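Local structure of diguanylate cyclase (Marinobacter aquaeolei VT8, 3IGN) at residues 26-30 and 141-147; 38-42 and 134-138; 41-47 and 89-95. The protein probably condenses two GTP molecules into the second messenger c-di-GMP with release of diphosphate, the part described being its GGDEF domain, crystallised with bound c-di-GMP. One frame throughout, in Å; residues are numbered along the deposited sequence.

Contact 1: 26-30 and 141-147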
ATOM      1  N   VAL A  26       3.905  -2.186 -12.133  1.00 18.21           N
ATOM      2  CA  VAL A  26       4.963  -1.312 -11.612  1.00 17.90           C
ATOM      3  C   VAL A  26       6.069  -1.220 -12.660  1.00 19.87           C
ATOM      4  O   VAL A  26       6.586  -0.142 -12.949  1.00 18.69           O
ATOM      5  CB  VAL A  26       5.584  -1.878 -10.309  1.00 17.39           C
ATOM      6  CG1 VAL A  26       6.780  -1.032  -9.886  1.00 18.00           C
ATOM      7  CG2 VAL A  26       4.549  -1.880  -9.204  1.00 18.87           C
ATOM      8  N   ASP A  27       6.434  -2.362 -13.224  1.00 20.06           N
ATOM      9  CA  ASP A  27       7.474  -2.412 -14.243  1.00 21.15           C
ATOM     10  C   ASP A  27       7.044  -1.608 -15.472  1.00 20.66           C
ATOM     11  O   ASP A  27       7.861  -0.896 -16.068  1.00 19.41           O
ATOM     12  CB  ASP A  27       7.763  -3.874 -14.618  1.00 23.69           C
ATOM     13  CG  ASP A  27       8.941  -4.020 -15.573  1.00 31.41           C
ATOM     14  OD1 ASP A  27       9.816  -3.129 -15.607  1.00 31.81           O
ATOM     15  OD2 ASP A  27       8.999  -5.046 -16.280  1.00 37.28           O
ATOM     16  N   ALA A  28       5.769  -1.702 -15.839  1.00 19.03           N
ATOM     17  CA  ALA A  28       5.265  -0.965 -16.997  1.00 20.25           C
ATOM     18  C   ALA A  28       5.343   0.537 -16.745  1.00 21.15           C
ATOM     19  O   ALA A  28       5.736   1.306 -17.633  1.00 20.94           O
ATOM     20  CB  ALA A  28       3.831  -1.373 -17.301  1.00 20.64           C
ATOM     21  N   GLU A  29       4.975   0.964 -15.538  1.00 19.35           N
ATOM     22  CA  GLU A  29       5.033   2.389 -15.220  1.00 18.96           C
ATOM     23  C   GLU A  29       6.486   2.875 -15.181  1.00 19.43           C
ATOM     24  O   GLU A  29       6.784   3.998 -15.597  1.00 19.25           O
ATOM     25  CB  GLU A  29       4.340   2.672 -13.890  1.00 18.20           C
ATOM     26  CG  GLU A  29       4.162   4.168 -13.566  1.00 19.67           C
ATOM     27  CD  GLU A  29       3.237   4.897 -14.538  1.00 20.06           C
ATOM     28  OE1 GLU A  29       2.261   4.294 -15.029  1.00 23.89           O
ATOM     29  OE2 GLU A  29       3.461   6.094 -14.795  1.00 22.86           O
ATOM     30  N   TYR A  30       7.385   2.024 -14.691  1.00 19.99           N
ATOM     31  CA  TYR A  30       8.809   2.352 -14.628  1.00 19.28           C
ATOM     32  C   TYR A  30       9.355   2.618 -16.034  1.00 17.96           C
ATOM     33  O   TYR A  30      10.058   3.606 -16.258  1.00 17.90           O
ATOM     34  CB  TYR A  30       9.598   1.195 -13.984  1.00 19.78           C
ATOM     35  CG  TYR A  30      11.096   1.379 -14.023  1.00 18.21           C
ATOM     36  CD1 TYR A  30      11.745   2.182 -13.082  1.00 18.75           C
ATOM     37  CD2 TYR A  30      11.861   0.791 -15.025  1.00 18.76           C
ATOM     38  CE1 TYR A  30      13.118   2.403 -13.143  1.00 19.54           C
ATOM     39  CE2 TYR A  30      13.239   1.007 -15.100  1.00 20.58           C
ATOM     40  CZ  TYR A  30      13.856   1.819 -14.157  1.00 20.50           C
ATOM     41  OH  TYR A  30      15.201   2.086 -14.254  1.00 21.57           O
ATOM     42  N   PRO A 141      16.980   4.787  -9.779  1.00 22.00           N
ATOM     43  CA  PRO A 141      16.688   3.343  -9.829  1.00 23.07           C
ATOM     44  C   PRO A 141      16.941   2.770 -11.221  1.00 22.29           C
ATOM     45  O   PRO A 141      16.440   3.311 -12.202  1.00 23.68           O
ATOM     46  CB  PRO A 141      15.212   3.277  -9.444  1.00 24.86           C
ATOM     47  CG  PRO A 141      15.055   4.444  -8.520  1.00 22.02           C
ATOM     48  CD  PRO A 141      15.841   5.534  -9.222  1.00 20.31           C
ATOM     49  N   GLU A 142      17.687   1.669 -11.315  1.00 21.24           N
ATOM     50  CA  GLU A 142      17.992   1.088 -12.626  1.00 25.10           C
ATOM     51  C   GLU A 142      16.996   0.047 -13.146  1.00 25.54           C
ATOM     52  O   GLU A 142      17.134  -0.457 -14.268  1.00 24.32           O
ATOM     53  CB  GLU A 142      19.400   0.499 -12.610  1.00 30.21           C
ATOM     54  CG  GLU A 142      20.418   1.458 -12.010  1.00 34.62           C
ATOM     55  CD  GLU A 142      21.832   1.185 -12.470  1.00 39.21           C
ATOM     56  OE1 GLU A 142      22.104   0.068 -12.955  1.00 40.47           O
ATOM     57  OE2 GLU A 142      22.678   2.087 -12.332  1.00 40.77           O
ATOM     58  N   ASN A 143      16.021  -0.298 -12.317  1.00 23.69           N
ATOM     59  CA  ASN A 143      14.964  -1.226 -12.707  1.00 22.02           C
ATOM     60  C   ASN A 143      13.818  -1.004 -11.715  1.00 24.04           C
ATOM     61  O   ASN A 143      14.000  -0.349 -10.686  1.00 22.99           O
ATOM     62  CB  ASN A 143      15.453  -2.683 -12.710  1.00 22.45           C
ATOM     63  CG  ASN A 143      15.968  -3.129 -11.372  1.00 25.93           C
ATOM     64  OD1 ASN A 143      15.268  -3.044 -10.373  1.00 27.82           O
ATOM     65  ND2 ASN A 143      17.195  -3.625 -11.346  1.00 28.12           N
ATOM     66  N   TYR A 144      12.642  -1.542 -12.009  1.00 22.39           N
ATOM     67  CA  TYR A 144      11.495  -1.300 -11.143  1.00 20.58           C
ATOM     68  C   TYR A 144      11.635  -1.813  -9.726  1.00 21.80           C
ATOM     69  O   TYR A 144      10.989  -1.305  -8.815  1.00 24.26           O
ATOM     70  CB  TYR A 144      10.215  -1.865 -11.758  1.00 21.31           C
ATOM     71  CG  TYR A 144       9.986  -3.340 -11.520  1.00 25.23           C
ATOM     72  CD1 TYR A 144      10.576  -4.306 -12.335  1.00 27.13           C
ATOM     73  CD2 TYR A 144       9.165  -3.766 -10.480  1.00 27.11           C
ATOM     74  CE1 TYR A 144      10.345  -5.666 -12.119  1.00 28.77           C
ATOM     75  CE2 TYR A 144       8.931  -5.115 -10.251  1.00 31.60           C
ATOM     76  CZ  TYR A 144       9.522  -6.061 -11.075  1.00 33.57           C
ATOM     77  OH  TYR A 144       9.277  -7.396 -10.856  1.00 37.80           O
HETATM   78  N   MSE A 145      12.482  -2.815  -9.530  1.00 22.27           N
HETATM   79  CA  MSE A 145      12.641  -3.371  -8.199  1.00 23.74           C
HETATM   80  C   MSE A 145      13.431  -2.444  -7.289  1.00 22.16           C
HETATM   81  O   MSE A 145      13.197  -2.411  -6.086  1.00 23.72           O
HETATM   82  CB  MSE A 145      13.278  -4.751  -8.293  1.00 27.93           C
HETATM   83  CG  MSE A 145      12.384  -5.699  -9.057  1.00 46.38           C
HETATM   84 SE   MSE A 145      12.994  -7.506  -9.013  1.00 68.41          SE
HETATM   85  CE  MSE A 145      12.393  -7.939  -7.226  1.00 69.47           C
ATOM     86  N   GLN A 146      14.345  -1.670  -7.862  1.00 22.90           N
ATOM     87  CA  GLN A 146      15.116  -0.720  -7.062  1.00 21.81           C
ATOM     88  C   GLN A 146      14.201   0.435  -6.649  1.00 22.17           C
ATOM     89  O   GLN A 146      14.420   1.079  -5.626  1.00 24.42           O
ATOM     90  CB  GLN A 146      16.335  -0.227  -7.856  1.00 20.90           C
ATOM     91  CG  GLN A 146      17.424  -1.294  -7.967  1.00 24.17           C
ATOM     92  CD  GLN A 146      18.617  -0.851  -8.794  1.00 30.72           C
ATOM     93  OE1 GLN A 146      18.816   0.343  -9.032  1.00 30.12           O
ATOM     94  NE2 GLN A 146      19.425  -1.814  -9.231  1.00 35.14           N
ATOM     95  N   TRP A 147      13.166   0.681  -7.451  1.00 22.19           N
ATOM     96  CA  TRP A 147      12.182   1.718  -7.159  1.00 21.32           C
ATOM     97  C   TRP A 147      11.344   1.209  -5.977  1.00 20.91           C
ATOM     98  O   TRP A 147      11.084   1.934  -5.014  1.00 21.83           O
ATOM     99  CB  TRP A 147      11.296   1.946  -8.399  1.00 21.75           C
ATOM    100  CG  TRP A 147      10.184   2.947  -8.228  1.00 19.79           C
ATOM    101  CD1 TRP A 147      10.118   3.965  -7.315  1.00 18.18           C
ATOM    102  CD2 TRP A 147       9.009   3.059  -9.038  1.00 17.62           C
ATOM    103  NE1 TRP A 147       8.974   4.705  -7.508  1.00 18.31           N
ATOM    104  CE2 TRP A 147       8.277   4.173  -8.561  1.00 18.43           C
ATOM    105  CE3 TRP A 147       8.500   2.326 -10.122  1.00 19.50           C
ATOM    106  CZ2 TRP A 147       7.060   4.578  -9.132  1.00 18.10           C
ATOM    107  CZ3 TRP A 147       7.278   2.732 -10.693  1.00 20.20           C
ATOM    108  CH2 TRP A 147       6.581   3.845 -10.193  1.00 21.01           C
TER
HETATM  109  O   HOH W   1      12.682  -2.847 -14.609  1.00 33.79           O
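Tyr-30 of helix 19-36 reaches across to the turn that starts helix 144-160. Its CB sits 3.8 Å from Tyr-144 CB and 4.2 Å from CE3 of Trp-147. CG, CD1 and CD2 pass against the backbone of Tyr-144, whose N stands over the middle of one ring face together with the carbonyl carbon of Asn-143. Tyr-30 CE1 comes within 3.6 Å of Pro-141 O, CE2 lies against Asn-143 CA, and CZ against Asn-143 N and CA. At the tip, Tyr-30 OH donates to Pro-141 O at 2.7 Å; the acceptor lies at the ring edge, while the hydroxyl is tilted 34° from the carbonyl plane. With CG anti to the backbone N (chi1 173°), the ring extends away from its own helix and against the turn before helix 144-160.

Tyr-144 is laid against Asp-27, whose CB makes a CH-pi contact 4.0 Å from the ring centroid, and CG1 of Val-26 touches Tyr-144 CD2. A water joins the two segments by donating to Asp-27 OD1 and accepting from Tyr-144 N. The phenol end of Tyr-144 is held by Glu-23. Trp-147 turns its benzo edge to the first helix, CZ3 lying 3.7 Å from Val-26 O in the ring plane, while NE1 makes a hydrogen bond with Ala-135 O.

Asn-143 is the N-cap: its OD1 accepts from Gln-146 N at 3.0 Å and more weakly from Met-145 N. This is aromatic helix-helix packing at a capped helix start, joining two helices that lie on the same face of the GGDEF-domain sheet.

Contact 2: 38-42 and 134-138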
ATOM      1  N   GLN A  38       7.512  11.392 -16.659  1.00 21.54           N
ATOM      2  CA  GLN A  38       6.368  11.909 -15.919  1.00 24.98           C
ATOM      3  C   GLN A  38       6.520  11.695 -14.418  1.00 24.30           C
ATOM      4  O   GLN A  38       7.191  10.767 -13.985  1.00 24.37           O
ATOM      5  CB  GLN A  38       5.080  11.211 -16.378  1.00 27.00           C
ATOM      6  CG  GLN A  38       4.854   9.793 -15.795  1.00 29.68           C
ATOM      7  CD  GLN A  38       5.669   8.701 -16.492  1.00 28.00           C
ATOM      8  OE1 GLN A  38       6.304   8.940 -17.528  1.00 23.60           O
ATOM      9  NE2 GLN A  38       5.643   7.489 -15.925  1.00 24.76           N
ATOM     10  N   ALA A  39       5.903  12.562 -13.627  1.00 21.11           N
ATOM     11  CA  ALA A  39       5.957  12.395 -12.186  1.00 22.61           C
ATOM     12  C   ALA A  39       5.165  11.120 -11.910  1.00 21.77           C
ATOM     13  O   ALA A  39       4.087  10.913 -12.461  1.00 22.35           O
ATOM     14  CB  ALA A  39       5.305  13.576 -11.488  1.00 23.51           C
ATOM     15  N   THR A  40       5.720  10.244 -11.089  1.00 20.08           N
ATOM     16  CA  THR A  40       5.027   9.012 -10.760  1.00 21.99           C
ATOM     17  C   THR A  40       5.604   8.543  -9.436  1.00 22.17           C
ATOM     18  O   THR A  40       6.802   8.655  -9.196  1.00 21.79           O
ATOM     19  CB  THR A  40       5.201   7.936 -11.863  1.00 30.06           C
ATOM     20  OG1 THR A  40       4.348   6.821 -11.572  1.00 32.69           O
ATOM     21  CG2 THR A  40       6.634   7.472 -11.950  1.00 31.76           C
ATOM     22  N   SER A  41       4.737   8.045  -8.571  1.00 20.16           N
ATOM     23  CA  SER A  41       5.163   7.607  -7.254  1.00 18.99           C
ATOM     24  C   SER A  41       4.626   6.227  -6.932  1.00 19.81           C
ATOM     25  O   SER A  41       3.643   5.773  -7.514  1.00 20.75           O
ATOM     26  CB  SER A  41       4.670   8.598  -6.199  1.00 19.20           C
ATOM     27  OG  SER A  41       5.198   9.899  -6.422  1.00 23.74           O
ATOM     28  N   LEU A  42       5.285   5.584  -5.979  1.00 20.73           N
ATOM     29  CA  LEU A  42       4.916   4.263  -5.524  1.00 21.55           C
ATOM     30  C   LEU A  42       4.705   4.308  -4.016  1.00 21.28           C
ATOM     31  O   LEU A  42       5.447   4.980  -3.296  1.00 20.56           O
ATOM     32  CB  LEU A  42       6.048   3.297  -5.840  1.00 25.80           C
ATOM     33  CG  LEU A  42       5.762   1.805  -5.703  1.00 28.42           C
ATOM     34  CD1 LEU A  42       4.829   1.383  -6.829  1.00 30.43           C
ATOM     35  CD2 LEU A  42       7.069   1.029  -5.771  1.00 29.07           C
ATOM     36  N   ILE A 134       6.464   6.193   0.802  1.00 21.37           N
ATOM     37  CA  ILE A 134       6.286   6.757  -0.536  1.00 21.64           C
ATOM     38  C   ILE A 134       7.632   6.981  -1.212  1.00 23.28           C
ATOM     39  O   ILE A 134       8.581   7.439  -0.586  1.00 23.91           O
ATOM     40  CB  ILE A 134       5.581   8.139  -0.472  1.00 21.16           C
ATOM     41  CG1 ILE A 134       4.151   7.999   0.042  1.00 21.12           C
ATOM     42  CG2 ILE A 134       5.592   8.810  -1.856  1.00 22.50           C
ATOM     43  CD1 ILE A 134       3.548   9.341   0.438  1.00 21.23           C
ATOM     44  N   ALA A 135       7.714   6.646  -2.494  1.00 22.89           N
ATOM     45  CA  ALA A 135       8.928   6.878  -3.243  1.00 21.98           C
ATOM     46  C   ALA A 135       8.567   7.369  -4.634  1.00 21.94           C
ATOM     47  O   ALA A 135       7.990   6.629  -5.439  1.00 19.62           O
ATOM     48  CB  ALA A 135       9.774   5.602  -3.340  1.00 24.36           C
ATOM     49  N   GLN A 136       8.867   8.632  -4.908  1.00 21.93           N
ATOM     50  CA  GLN A 136       8.616   9.152  -6.243  1.00 21.41           C
ATOM     51  C   GLN A 136       9.783   8.628  -7.068  1.00 21.62           C
ATOM     52  O   GLN A 136      10.917   8.569  -6.591  1.00 21.06           O
ATOM     53  CB  GLN A 136       8.598  10.686  -6.267  1.00 20.96           C
ATOM     54  CG  GLN A 136       8.579  11.243  -7.703  1.00 21.31           C
ATOM     55  CD  GLN A 136       8.280  12.731  -7.766  1.00 25.03           C
ATOM     56  OE1 GLN A 136       8.099  13.378  -6.740  1.00 27.80           O
ATOM     57  NE2 GLN A 136       8.227  13.281  -8.986  1.00 22.21           N
ATOM     58  N   LEU A 137       9.510   8.227  -8.299  1.00 19.89           N
ATOM     59  CA  LEU A 137      10.550   7.706  -9.163  1.00 19.71           C
ATOM     60  C   LEU A 137      11.462   8.794  -9.718  1.00 20.45           C
ATOM     61  O   LEU A 137      10.994   9.805 -10.234  1.00 21.21           O
ATOM     62  CB  LEU A 137       9.907   6.926 -10.314  1.00 20.20           C
ATOM     63  CG  LEU A 137      10.810   6.217 -11.329  1.00 20.62           C
ATOM     64  CD1 LEU A 137      11.773   5.268 -10.635  1.00 20.77           C
ATOM     65  CD2 LEU A 137       9.928   5.457 -12.325  1.00 18.74           C
ATOM     66  N   THR A 138      12.768   8.580  -9.582  1.00 21.15           N
ATOM     67  CA  THR A 138      13.777   9.504 -10.096  1.00 22.34           C
ATOM     68  C   THR A 138      14.553   8.715 -11.148  1.00 22.20           C
ATOM     69  O   THR A 138      14.229   7.564 -11.426  1.00 23.36           O
ATOM     70  CB  THR A 138      14.767   9.941  -8.999  1.00 24.61           C
ATOM     71  OG1 THR A 138      15.658   8.858  -8.699  1.00 23.45           O
ATOM     72  CG2 THR A 138      14.025  10.339  -7.741  1.00 25.29           C
TER
HETATM   73  O   HOH W   2       8.619  11.008 -11.089  1.00 21.79           O
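Thr-40 and Leu-137 meet where strands 40-47 and 130-136 begin to part, and the backbone carries most of the junction. Leu-137 N donates to Thr-40 O at 2.9 Å, nearly in line with the carbonyl. Leu-42 and Ala-135 form a hydrogen-bonded antiparallel pair: the bond from Ala-135 N to Leu-42 O lies in the carbonyl plane, whereas Leu-42 N approaches Ala-135 O from above its plane, 39° out. Between these bonds Ser-41 and Gln-136 are a non-hydrogen-bonded pair, their CA atoms 3.9 Å apart, and CA-H...O contacts such as Ile-134 CA to Leu-42 O, 3.4 Å, fill in along the strands.

Apolar contact is concentrated at the Thr-40 methyl. CG2 lies 3.7 Å from Leu-137 CB and close to CD2, the two side chains running alongside each other in one direction. Ser-41 OG rests 3.5 Å from Gln-136 CB but is bonded to Thr-98 O.

A water supplies the remaining polar link. It accepts from Thr-40 N and from Gln-136 NE2, the latter at 3.1 Å, and donates to Leu-137 O. Gln-136 reaches it with CG anti to the backbone N (chi1 170°) and an extended chain, which carries the amide past Thr-40 O to Ala-39 CB; OE1 accepts from Ala-100 N.

The chemistry implies a seam closed by main-chain bonds until the strands diverge, after which one water and one glutamine amide take over, with both ends of that amide engaged and its rotation therefore probably fixed.

Contact 3: 41-47 and 89-95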
ATOM      1  N   SER A  41       4.737   8.045  -8.571  1.00 20.16           N
ATOM      2  CA  SER A  41       5.163   7.607  -7.254  1.00 18.99           C
ATOM      3  C   SER A  41       4.626   6.227  -6.932  1.00 19.81           C
ATOM      4  O   SER A  41       3.643   5.773  -7.514  1.00 20.75           O
ATOM      5  CB  SER A  41       4.670   8.598  -6.199  1.00 19.20           C
ATOM      6  OG  SER A  41       5.198   9.899  -6.422  1.00 23.74           O
ATOM      7  N   LEU A  42       5.285   5.584  -5.979  1.00 20.73           N
ATOM      8  CA  LEU A  42       4.916   4.263  -5.524  1.00 21.55           C
ATOM      9  C   LEU A  42       4.705   4.308  -4.016  1.00 21.28           C
ATOM     10  O   LEU A  42       5.447   4.980  -3.296  1.00 20.56           O
ATOM     11  CB  LEU A  42       6.048   3.297  -5.840  1.00 25.80           C
ATOM     12  CG  LEU A  42       5.762   1.805  -5.703  1.00 28.42           C
ATOM     13  CD1 LEU A  42       4.829   1.383  -6.829  1.00 30.43           C
ATOM     14  CD2 LEU A  42       7.069   1.029  -5.771  1.00 29.07           C
ATOM     15  N   VAL A  43       3.694   3.587  -3.544  1.00 21.21           N
ATOM     16  CA  VAL A  43       3.401   3.509  -2.123  1.00 22.13           C
ATOM     17  C   VAL A  43       3.479   2.045  -1.710  1.00 21.71           C
ATOM     18  O   VAL A  43       3.100   1.158  -2.466  1.00 22.17           O
ATOM     19  CB  VAL A  43       1.981   4.021  -1.800  1.00 22.88           C
ATOM     20  CG1 VAL A  43       1.722   3.933  -0.289  1.00 24.89           C
ATOM     21  CG2 VAL A  43       1.817   5.448  -2.291  1.00 24.12           C
HETATM   22  N   MSE A  44       4.014   1.798  -0.522  1.00 24.19           N
HETATM   23  CA  MSE A  44       4.106   0.446   0.016  1.00 27.38           C
HETATM   24  C   MSE A  44       3.674   0.641   1.456  1.00 24.68           C
HETATM   25  O   MSE A  44       4.244   1.472   2.159  1.00 24.81           O
HETATM   26  CB  MSE A  44       5.548  -0.073  -0.002  1.00 34.87           C
HETATM   27  CG  MSE A  44       6.262   0.062  -1.328  1.00 46.25           C
HETATM   28 SE   MSE A  44       6.851  -1.648  -2.002  1.00 58.47          SE
HETATM   29  CE  MSE A  44       5.117  -2.299  -2.443  1.00 50.40           C
ATOM     30  N   PHE A  45       2.642  -0.070   1.891  1.00 25.67           N
ATOM     31  CA  PHE A  45       2.208   0.084   3.270  1.00 26.42           C
ATOM     32  C   PHE A  45       1.821  -1.234   3.916  1.00 27.98           C
ATOM     33  O   PHE A  45       1.457  -2.194   3.235  1.00 26.37           O
ATOM     34  CB  PHE A  45       1.092   1.142   3.386  1.00 26.01           C
ATOM     35  CG  PHE A  45      -0.222   0.769   2.739  1.00 27.88           C
ATOM     36  CD1 PHE A  45      -1.264   0.251   3.509  1.00 29.62           C
ATOM     37  CD2 PHE A  45      -0.452   1.018   1.387  1.00 26.57           C
ATOM     38  CE1 PHE A  45      -2.518  -0.007   2.948  1.00 29.35           C
ATOM     39  CE2 PHE A  45      -1.700   0.765   0.814  1.00 25.47           C
ATOM     40  CZ  PHE A  45      -2.736   0.254   1.596  1.00 25.60           C
ATOM     41  N   ASP A  46       1.951  -1.262   5.239  1.00 28.93           N
ATOM     42  CA  ASP A  46       1.668  -2.439   6.053  1.00 31.38           C
ATOM     43  C   ASP A  46       0.712  -2.088   7.178  1.00 32.88           C
ATOM     44  O   ASP A  46       0.654  -0.946   7.632  1.00 34.70           O
ATOM     45  CB  ASP A  46       2.953  -2.957   6.711  1.00 36.52           C
ATOM     46  CG  ASP A  46       3.878  -3.650   5.745  1.00 44.11           C
ATOM     47  OD1 ASP A  46       3.632  -3.582   4.523  1.00 46.23           O
ATOM     48  OD2 ASP A  46       4.863  -4.262   6.214  1.00 47.20           O
ATOM     49  N   ILE A  47      -0.021  -3.091   7.641  1.00 34.55           N
ATOM     50  CA  ILE A  47      -0.936  -2.909   8.753  1.00 31.99           C
ATOM     51  C   ILE A  47      -0.045  -2.997   9.991  1.00 30.88           C
ATOM     52  O   ILE A  47       0.744  -3.925  10.115  1.00 31.23           O
ATOM     53  CB  ILE A  47      -1.974  -4.037   8.789  1.00 32.10           C
ATOM     54  CG1 ILE A  47      -2.916  -3.902   7.586  1.00 30.44           C
ATOM     55  CG2 ILE A  47      -2.736  -4.006  10.107  1.00 29.64           C
ATOM     56  CD1 ILE A  47      -3.494  -5.222   7.112  1.00 31.31           C
ATOM     57  N   GLU A  89       0.260  -8.832   4.952  1.00 35.69           N
ATOM     58  CA  GLU A  89      -0.405  -7.620   5.404  1.00 38.50           C
ATOM     59  C   GLU A  89       0.199  -6.397   4.728  1.00 34.82           C
ATOM     60  O   GLU A  89       0.041  -5.279   5.207  1.00 37.32           O
ATOM     61  CB  GLU A  89      -0.303  -7.466   6.915  1.00 41.29           C
ATOM     62  CG  GLU A  89       1.015  -6.908   7.417  1.00 45.19           C
ATOM     63  CD  GLU A  89       2.002  -7.966   7.771  1.00 49.55           C
ATOM     64  OE1 GLU A  89       1.916  -9.073   7.215  1.00 50.83           O
ATOM     65  OE2 GLU A  89       2.882  -7.694   8.605  1.00 52.13           O
ATOM     66  N   GLU A  90       0.875  -6.621   3.604  1.00 36.05           N
ATOM     67  CA  GLU A  90       1.512  -5.545   2.833  1.00 32.78           C
ATOM     68  C   GLU A  90       0.745  -5.201   1.557  1.00 28.49           C
ATOM     69  O   GLU A  90       0.305  -6.083   0.828  1.00 26.77           O
ATOM     70  CB  GLU A  90       2.940  -5.932   2.424  1.00 38.71           C
ATOM     71  CG  GLU A  90       3.924  -6.152   3.549  1.00 46.09           C
ATOM     72  CD  GLU A  90       5.345  -5.828   3.117  1.00 52.27           C
ATOM     73  OE1 GLU A  90       5.653  -6.014   1.920  1.00 53.27           O
ATOM     74  OE2 GLU A  90       6.152  -5.393   3.968  1.00 55.11           O
ATOM     75  N   PHE A  91       0.619  -3.905   1.281  1.00 25.57           N
ATOM     76  CA  PHE A  91      -0.090  -3.432   0.094  1.00 25.20           C
ATOM     77  C   PHE A  91       0.784  -2.443  -0.666  1.00 24.00           C
ATOM     78  O   PHE A  91       1.693  -1.853  -0.102  1.00 25.38           O
ATOM     79  CB  PHE A  91      -1.385  -2.722   0.493  1.00 26.66           C
ATOM     80  CG  PHE A  91      -2.343  -3.579   1.265  1.00 29.13           C
ATOM     81  CD1 PHE A  91      -3.447  -4.145   0.638  1.00 30.13           C
ATOM     82  CD2 PHE A  91      -2.153  -3.802   2.625  1.00 27.34           C
ATOM     83  CE1 PHE A  91      -4.359  -4.923   1.357  1.00 31.98           C
ATOM     84  CE2 PHE A  91      -3.054  -4.575   3.350  1.00 31.30           C
ATOM     85  CZ  PHE A  91      -4.159  -5.136   2.716  1.00 31.61           C
ATOM     86  N   GLY A  92       0.494  -2.268  -1.948  1.00 23.05           N
ATOM     87  CA  GLY A  92       1.251  -1.319  -2.741  1.00 18.88           C
ATOM     88  C   GLY A  92       0.288  -0.553  -3.626  1.00 21.89           C
ATOM     89  O   GLY A  92      -0.777  -1.056  -3.960  1.00 23.38           O
ATOM     90  N   ILE A  93       0.645   0.674  -3.986  1.00 20.01           N
ATOM     91  CA  ILE A  93      -0.196   1.468  -4.877  1.00 21.29           C
ATOM     92  C   ILE A  93       0.702   2.210  -5.857  1.00 21.82           C
ATOM     93  O   ILE A  93       1.728   2.764  -5.459  1.00 22.40           O
ATOM     94  CB  ILE A  93      -1.015   2.553  -4.133  1.00 20.41           C
ATOM     95  CG1 ILE A  93      -1.598   2.019  -2.826  1.00 19.30           C
ATOM     96  CG2 ILE A  93      -2.158   3.023  -5.018  1.00 19.30           C
ATOM     97  CD1 ILE A  93      -2.244   3.111  -1.985  1.00 23.14           C
ATOM     98  N   ILE A  94       0.316   2.209  -7.130  1.00 19.16           N
ATOM     99  CA  ILE A  94       1.065   2.933  -8.148  1.00 18.78           C
ATOM    100  C   ILE A  94       0.265   4.209  -8.321  1.00 20.42           C
ATOM    101  O   ILE A  94      -0.948   4.168  -8.502  1.00 20.92           O
ATOM    102  CB  ILE A  94       1.096   2.189  -9.500  1.00 16.77           C
ATOM    103  CG1 ILE A  94       1.789   0.840  -9.341  1.00 17.46           C
ATOM    104  CG2 ILE A  94       1.839   3.031 -10.552  1.00 18.02           C
ATOM    105  CD1 ILE A  94       1.707  -0.055 -10.583  1.00 17.11           C
ATOM    106  N   LEU A  95       0.938   5.347  -8.235  1.00 18.62           N
ATOM    107  CA  LEU A  95       0.262   6.624  -8.388  1.00 17.99           C
ATOM    108  C   LEU A  95       0.856   7.372  -9.581  1.00 19.50           C
ATOM    109  O   LEU A  95       1.827   8.114  -9.446  1.00 20.88           O
ATOM    110  CB  LEU A  95       0.423   7.454  -7.115  1.00 17.85           C
ATOM    111  CG  LEU A  95       0.018   6.800  -5.787  1.00 19.72           C
ATOM    112  CD1 LEU A  95       0.375   7.741  -4.641  1.00 21.84           C
ATOM    113  CD2 LEU A  95      -1.483   6.496  -5.782  1.00 21.44           C
TER
HETATM  114  O   HOH W   3       2.697  -5.669  10.761  1.00 46.75           O
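Phe-45 O accepts from Phe-91 N at 2.7 Å, nearly straight, and Phe-45 N donates back to Phe-91 O. Paired bonds likewise join Val-43 with Ile-93 and Ser-41 with Leu-95.

Phe-91 CB stands over one face of the Phe-45 ring, 3.6 Å from its centroid; the rings are near parallel, at 15°, but slid apart so that they barely overlap. CG of Phe-45 is wedged between its own N and carbonyl carbon (chi1 67°), which swings the ring across to the neighbouring strand, where CE2 also meets Ile-93 CD1 at 3.7 Å. Cutting Phe-45 back to an alanine would probably open a gap beside Phe-91 CB and Ile-93 CD1 and let the Phe-91 ring shift. Ile-47 CD1 meets the Phe-91 ring at its edge.

On the face that carries Leu-42 and Met-44, the side chains of Asp-46 and Glu-90 run alongside each other, two like-charged groups with carboxylate planes 50° apart, and Lys-159 forms a salt bridge with Asp-46 OD2.

Glu-89 to Phe-91 end GGEEF, the active-site signature of diguanylate cyclases; in relatives the residues matching Asp-46, Ile-47 (by its O) and Glu-89 hold magnesium, and here a water bridges Ile-47 O and Glu-89 OE2. Helices 59-74 and 100-115 cover the phenylalanine face, helices 19-36 and 144-160 the Leu-42 face, and strands 130-136 and 82-85 flank the pair.

How the contacts relate
Contacts 2 and 3 share Ser-41 and Leu-42 and lie on opposite edges of strand 40-47, which pairs with 130-136 in one and 90-96 in the other; their centres are about 12 Å apart. The centre of contact 1 is about 10 Å from that of contact 2 and about 14 Å from that of contact 3, and contact 1 joins helices 19-36 and 144-160 over the sheet. Along the chain, 26-30 comes first, then 38-47, 89-95, 134-138 and 141-147, so contact 1 encloses the other two. Contact 3 is near the middle of the domain, with the side chain of Leu-95 about 4 Å from bound c-di-GMP at the nearest atoms; the sheet thus links the helix pair to the ligand side.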